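Local coordinates for protein trans-4-hydroxy-L-proline dehydratase (Clostridioides difficile 70-100-2010, PDB 6VXC) that catalyses the dehydration of trans-4-hydroxy-L-proline to (S)-1-pyrroline-5-carboxylate by glycyl radical chemistry, a step in the anaerobic breakdown of hydroxyproline, at residues N483-P487 with I488-Q492; F595-D598 with T599-K602. One frame throughout, in Å; residues are numbered along the deposited sequence.

Contact 1 of 2, residues N483-P487 with I488-Q492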
loop_
_atom_site.group_PDB
_atom_site.type_symbol
_atom_site.label_atom_id
_atom_site.label_comp_id
_atom_site.label_asym_id
_atom_site.label_seq_id
_atom_site.Cartn_x
_atom_site.Cartn_y
_atom_site.Cartn_z
ATOM N N ASN A 483 6.730 3.633 -33.252
ATOM C CA ASN A 483 7.986 2.962 -33.586
ATOM C C ASN A 483 9.053 3.231 -32.528
ATOM O O ASN A 483 10.218 3.482 -32.837
ATOM C CB ASN A 483 8.455 3.381 -34.983
ATOM C CG ASN A 483 9.480 2.439 -35.590
ATOM O OD1 ASN A 483 9.621 1.282 -35.192
ATOM N ND2 ASN A 483 10.147 2.918 -36.629
ATOM N N GLY A 484 8.645 3.190 -31.264
ATOM C CA GLY A 484 9.547 3.372 -30.150
ATOM C C GLY A 484 9.752 4.807 -29.741
ATOM O O GLY A 484 10.379 5.060 -28.709
ATOM N N TYR A 485 9.262 5.751 -30.529
ATOM C CA TYR A 485 9.408 7.164 -30.233
ATOM C C TYR A 485 8.294 7.603 -29.295
ATOM O O TYR A 485 7.142 7.198 -29.451
ATOM C CB TYR A 485 9.374 7.963 -31.538
ATOM C CG TYR A 485 9.543 9.453 -31.414
ATOM C CD1 TYR A 485 10.791 10.009 -31.167
ATOM C CD2 TYR A 485 8.471 10.310 -31.601
ATOM C CE1 TYR A 485 10.958 11.371 -31.081
ATOM C CE2 TYR A 485 8.631 11.675 -31.522
ATOM C CZ TYR A 485 9.876 12.192 -31.264
ATOM O OH TYR A 485 10.040 13.546 -31.182
ATOM N N ASP A 486 8.645 8.412 -28.312
ATOM C CA ASP A 486 7.662 8.944 -27.383
ATOM C C ASP A 486 7.232 10.329 -27.853
ATOM O O ASP A 486 8.039 11.265 -27.799
ATOM C CB ASP A 486 8.250 8.999 -25.975
ATOM C CG ASP A 486 7.354 9.698 -24.985
ATOM O OD1 ASP A 486 6.167 9.880 -25.288
ATOM O OD2 ASP A 486 7.863 10.074 -23.906
ATOM N N PRO A 487 5.987 10.516 -28.298
ATOM C CA PRO A 487 5.583 11.826 -28.818
ATOM C C PRO A 487 5.592 12.923 -27.774
ATOM O O PRO A 487 5.564 14.102 -28.143
ATOM C CB PRO A 487 4.152 11.580 -29.328
ATOM C CG PRO A 487 3.932 10.113 -29.246
ATOM C CD PRO A 487 4.855 9.585 -28.228
ATOM N N ILE A 488 5.588 12.579 -26.487
ATOM C CA ILE A 488 5.531 13.575 -25.424
ATOM C C ILE A 488 6.936 14.016 -25.010
ATOM O O ILE A 488 7.258 15.206 -25.055
ATOM C CB ILE A 488 4.729 13.048 -24.216
ATOM C CG1 ILE A 488 3.338 12.592 -24.656
ATOM C CG2 ILE A 488 4.638 14.110 -23.126
ATOM C CD1 ILE A 488 2.520 13.650 -25.393
ATOM N N SER A 489 7.779 13.079 -24.582
ATOM C CA SER A 489 9.146 13.485 -24.267
ATOM C C SER A 489 9.971 13.754 -25.517
ATOM O O SER A 489 11.089 14.258 -25.391
ATOM C CB SER A 489 9.853 12.437 -23.409
ATOM O OG SER A 489 10.161 11.291 -24.177
ATOM N N LYS A 490 9.447 13.438 -26.706
ATOM C CA LYS A 490 10.142 13.679 -27.970
ATOM C C LYS A 490 11.513 13.004 -27.981
ATOM O O LYS A 490 12.493 13.541 -28.497
ATOM C CB LYS A 490 10.252 15.181 -28.244
ATOM C CG LYS A 490 8.992 15.785 -28.904
ATOM C CD LYS A 490 8.663 17.168 -28.354
ATOM C CE LYS A 490 8.290 18.174 -29.430
ATOM N NZ LYS A 490 7.344 17.617 -30.443
ATOM N N LYS A 491 11.577 11.811 -27.396
ATOM C CA LYS A 491 12.787 11.007 -27.362
ATOM C C LYS A 491 12.467 9.589 -27.801
ATOM O O LYS A 491 11.318 9.133 -27.718
ATOM C CB LYS A 491 13.419 10.965 -25.967
ATOM C CG LYS A 491 13.779 12.322 -25.424
ATOM C CD LYS A 491 14.930 12.252 -24.422
ATOM C CE LYS A 491 14.716 11.244 -23.328
ATOM N NZ LYS A 491 15.737 11.387 -22.227
ATOM N N GLN A 492 13.506 8.892 -28.260
ATOM C CA GLN A 492 13.422 7.464 -28.553
ATOM C C GLN A 492 13.517 6.705 -27.232
ATOM O O GLN A 492 14.604 6.521 -26.687
ATOM C CB GLN A 492 14.536 7.047 -29.508
ATOM C CG GLN A 492 14.427 5.608 -29.996
ATOM C CD GLN A 492 13.256 5.389 -30.949
ATOM O OE1 GLN A 492 12.628 6.335 -31.409
ATOM N NE2 GLN A 492 12.949 4.136 -31.226
HETATM O O HOH W 1 11.816 5.762 -34.378
HETATM O O HOH W 2 8.181 15.008 -32.410
HETATM O O HOH W 3 5.966 14.789 -31.104
#
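With CG of Asp486 anti to its own N (chi1 173°) and OG of Ser489 set between N and the carbonyl carbon (chi1 72°), carboxylate and hydroxyl meet inside the turn. Ser489 OG gives its proton to Asp486 OD2 at 2.6 Å, and Ser489 N reaches the same oxygen at 3.1 Å; both come from one face of the carboxylate, well above its plane. The other oxygen, Asp486 OD1, takes Ile488 N at 3.0 Å, again from above the plane, and this bond makes an Asx turn. Next along the hairpin, Asp486 N donates to Lys491 O at 2.8 Å, joining the two short strands. The Tyr485 ring crosses Lys490 at a slant, its OH 3.2 Å from Lys490 CA. At the open end of the hairpin, the Gln492 amide turns its NE2 to Asn483 O at 3.2 Å, in the carbonyl plane on a lone pair, while a water joins that same oxygen to Gln492 OE1. Lys475, from helix 473-481, forms a salt bridge with Asp486 OD1. The buried carboxylate thus has both oxygens engaged, and three turn donors plus a lysine would be expected to favour its ionised form.

Contact 2 of 2, residues F595-D598 with T599-K602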
loop_
_atom_site.group_PDB
_atom_site.type_symbol
_atom_site.label_atom_id
_atom_site.label_comp_id
_atom_site.label_asym_id
_atom_site.label_seq_id
_atom_site.Cartn_x
_atom_site.Cartn_y
_atom_site.Cartn_z
ATOM N N PHE A 595 -11.447 3.266 -41.296
ATOM C CA PHE A 595 -10.345 4.172 -41.579
ATOM C C PHE A 595 -9.052 3.380 -41.448
ATOM O O PHE A 595 -9.039 2.260 -40.923
ATOM C CB PHE A 595 -10.373 5.401 -40.657
ATOM C CG PHE A 595 -10.454 5.077 -39.175
ATOM C CD1 PHE A 595 -9.313 4.759 -38.460
ATOM C CD2 PHE A 595 -11.662 5.114 -38.509
ATOM C CE1 PHE A 595 -9.373 4.478 -37.102
ATOM C CE2 PHE A 595 -11.739 4.829 -37.147
ATOM C CZ PHE A 595 -10.591 4.509 -36.444
ATOM N N ASP A 596 -7.964 3.956 -41.947
ATOM C CA ASP A 596 -6.692 3.250 -41.949
ATOM C C ASP A 596 -5.800 3.732 -40.811
ATOM O O ASP A 596 -6.130 4.668 -40.087
ATOM C CB ASP A 596 -5.986 3.373 -43.316
ATOM C CG ASP A 596 -5.657 4.813 -43.723
ATOM O OD1 ASP A 596 -5.703 5.741 -42.901
ATOM O OD2 ASP A 596 -5.335 5.011 -44.917
ATOM N N MET A 597 -4.664 3.047 -40.648
ATOM C CA MET A 597 -3.746 3.374 -39.561
ATOM C C MET A 597 -3.206 4.790 -39.706
ATOM O O MET A 597 -3.100 5.530 -38.718
ATOM C CB MET A 597 -2.598 2.369 -39.522
ATOM C CG MET A 597 -1.618 2.592 -38.371
ATOM S SD MET A 597 -2.306 2.249 -36.729
ATOM C CE MET A 597 -2.585 0.490 -36.873
ATOM N N ASP A 598 -2.868 5.190 -40.934
ATOM C CA ASP A 598 -2.331 6.529 -41.146
ATOM C C ASP A 598 -3.310 7.595 -40.679
ATOM O O ASP A 598 -2.920 8.564 -40.020
ATOM C CB ASP A 598 -2.000 6.737 -42.618
ATOM C CG ASP A 598 -1.486 8.115 -42.886
ATOM O OD1 ASP A 598 -0.345 8.404 -42.470
ATOM O OD2 ASP A 598 -2.231 8.913 -43.484
ATOM N N THR A 599 -4.595 7.411 -40.970
ATOM C CA THR A 599 -5.589 8.366 -40.512
ATOM C C THR A 599 -5.683 8.380 -38.993
ATOM O O THR A 599 -5.768 9.446 -38.379
ATOM C CB THR A 599 -6.951 8.030 -41.124
ATOM O OG1 THR A 599 -6.858 8.052 -42.550
ATOM C CG2 THR A 599 -7.996 9.030 -40.677
ATOM N N LEU A 600 -5.702 7.202 -38.368
ATOM C CA LEU A 600 -5.761 7.154 -36.910
ATOM C C LEU A 600 -4.580 7.886 -36.293
ATOM O O LEU A 600 -4.742 8.694 -35.374
ATOM C CB LEU A 600 -5.803 5.701 -36.422
ATOM C CG LEU A 600 -5.666 5.543 -34.899
ATOM C CD1 LEU A 600 -6.849 6.186 -34.150
ATOM C CD2 LEU A 600 -5.521 4.087 -34.503
ATOM N N LEU A 601 -3.382 7.647 -36.816
ATOM C CA LEU A 601 -2.206 8.282 -36.240
ATOM C C LEU A 601 -2.255 9.798 -36.400
ATOM O O LEU A 601 -1.807 10.531 -35.513
ATOM C CB LEU A 601 -0.945 7.694 -36.868
ATOM C CG LEU A 601 -0.771 6.195 -36.588
ATOM C CD1 LEU A 601 0.479 5.658 -37.260
ATOM C CD2 LEU A 601 -0.724 5.907 -35.098
ATOM N N LYS A 602 -2.754 10.289 -37.543
ATOM C CA LYS A 602 -2.955 11.728 -37.690
ATOM C C LYS A 602 -3.956 12.248 -36.670
ATOM O O LYS A 602 -3.752 13.308 -36.073
ATOM C CB LYS A 602 -3.425 12.071 -39.104
ATOM C CG LYS A 602 -2.396 11.861 -40.221
ATOM C CD LYS A 602 -3.025 12.229 -41.563
ATOM C CE LYS A 602 -2.105 11.923 -42.737
ATOM N NZ LYS A 602 -0.773 12.558 -42.598
HETATM O O HOH W 4 -8.914 6.555 -43.646
#
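Thr599 opens the second segment, and both of its donors go to one oxygen, Asp596 OD1. Its N lies 2.8 Å from Asp596 OD1, nearly in line with the C-O bond, and its OG1 gives a proton to that atom at 2.6 Å on the syn side, somewhat out of the carboxylate plane. The two donors come from opposite faces. Asp596 gets there because its CG sits between N and the carbonyl carbon (chi1 61°), which folds the carboxylate forward over the first turn. A water accepts from Asp596 N and donates to Thr599 OG1, closing a small ring at the helix start.

Leu600 follows, its N bonded to Asp596 O at 3.1 Å. Its CB meets Phe595 CE1 at 3.8 Å, an oblique approach to a buried ring that also packs on helices 575-591 and 612-620. Leu601 N then bonds Met597 O at 2.9 Å, and Leu601 CD1 rests 3.9 Å from Met597 CG, one turn back. At Lys602 the N donates to Asp598 O, while the aliphatic chain passes the Asp598 carboxylate at a slant, its CE 3.1 Å from Asp598 OD2. The ammonium NZ stays 4.0 Å from Asp598 OD2, beyond a salt bridge; the salt-bridge partner of Asp598 OD1 is Arg501, in a loop.

Asp at the N-cap with its side chain on the backbone N three residues later is the classic N-terminal helix cap, here starting helix 597-605 and reinforced by the threonine hydroxyl; beside it, Phe595 and Leu600 hold the positions of a hydrophobic staple.

Contacts 1 and 2 come one after the other along the chain and lie on the same side of the chain's centre, their centres about 18 Å apart and their nearest atoms about 8 Å apart, without touching. Both are in the pyruvate formate lyase-like part of this glycyl radical enzyme, away from the annotated active site, with their centres about 31 Å and 40 Å from the centre of the chain. In each, an aspartate carboxylate accepts N-H and hydroxyl donors, two N-H groups in contact 1 to shape a hairpin turn and one in contact 2 to start a helix. The loop after the hairpin supplies Gly498 N to Asn483 OD1 and, a few residues on, the arginine that meets Asp598.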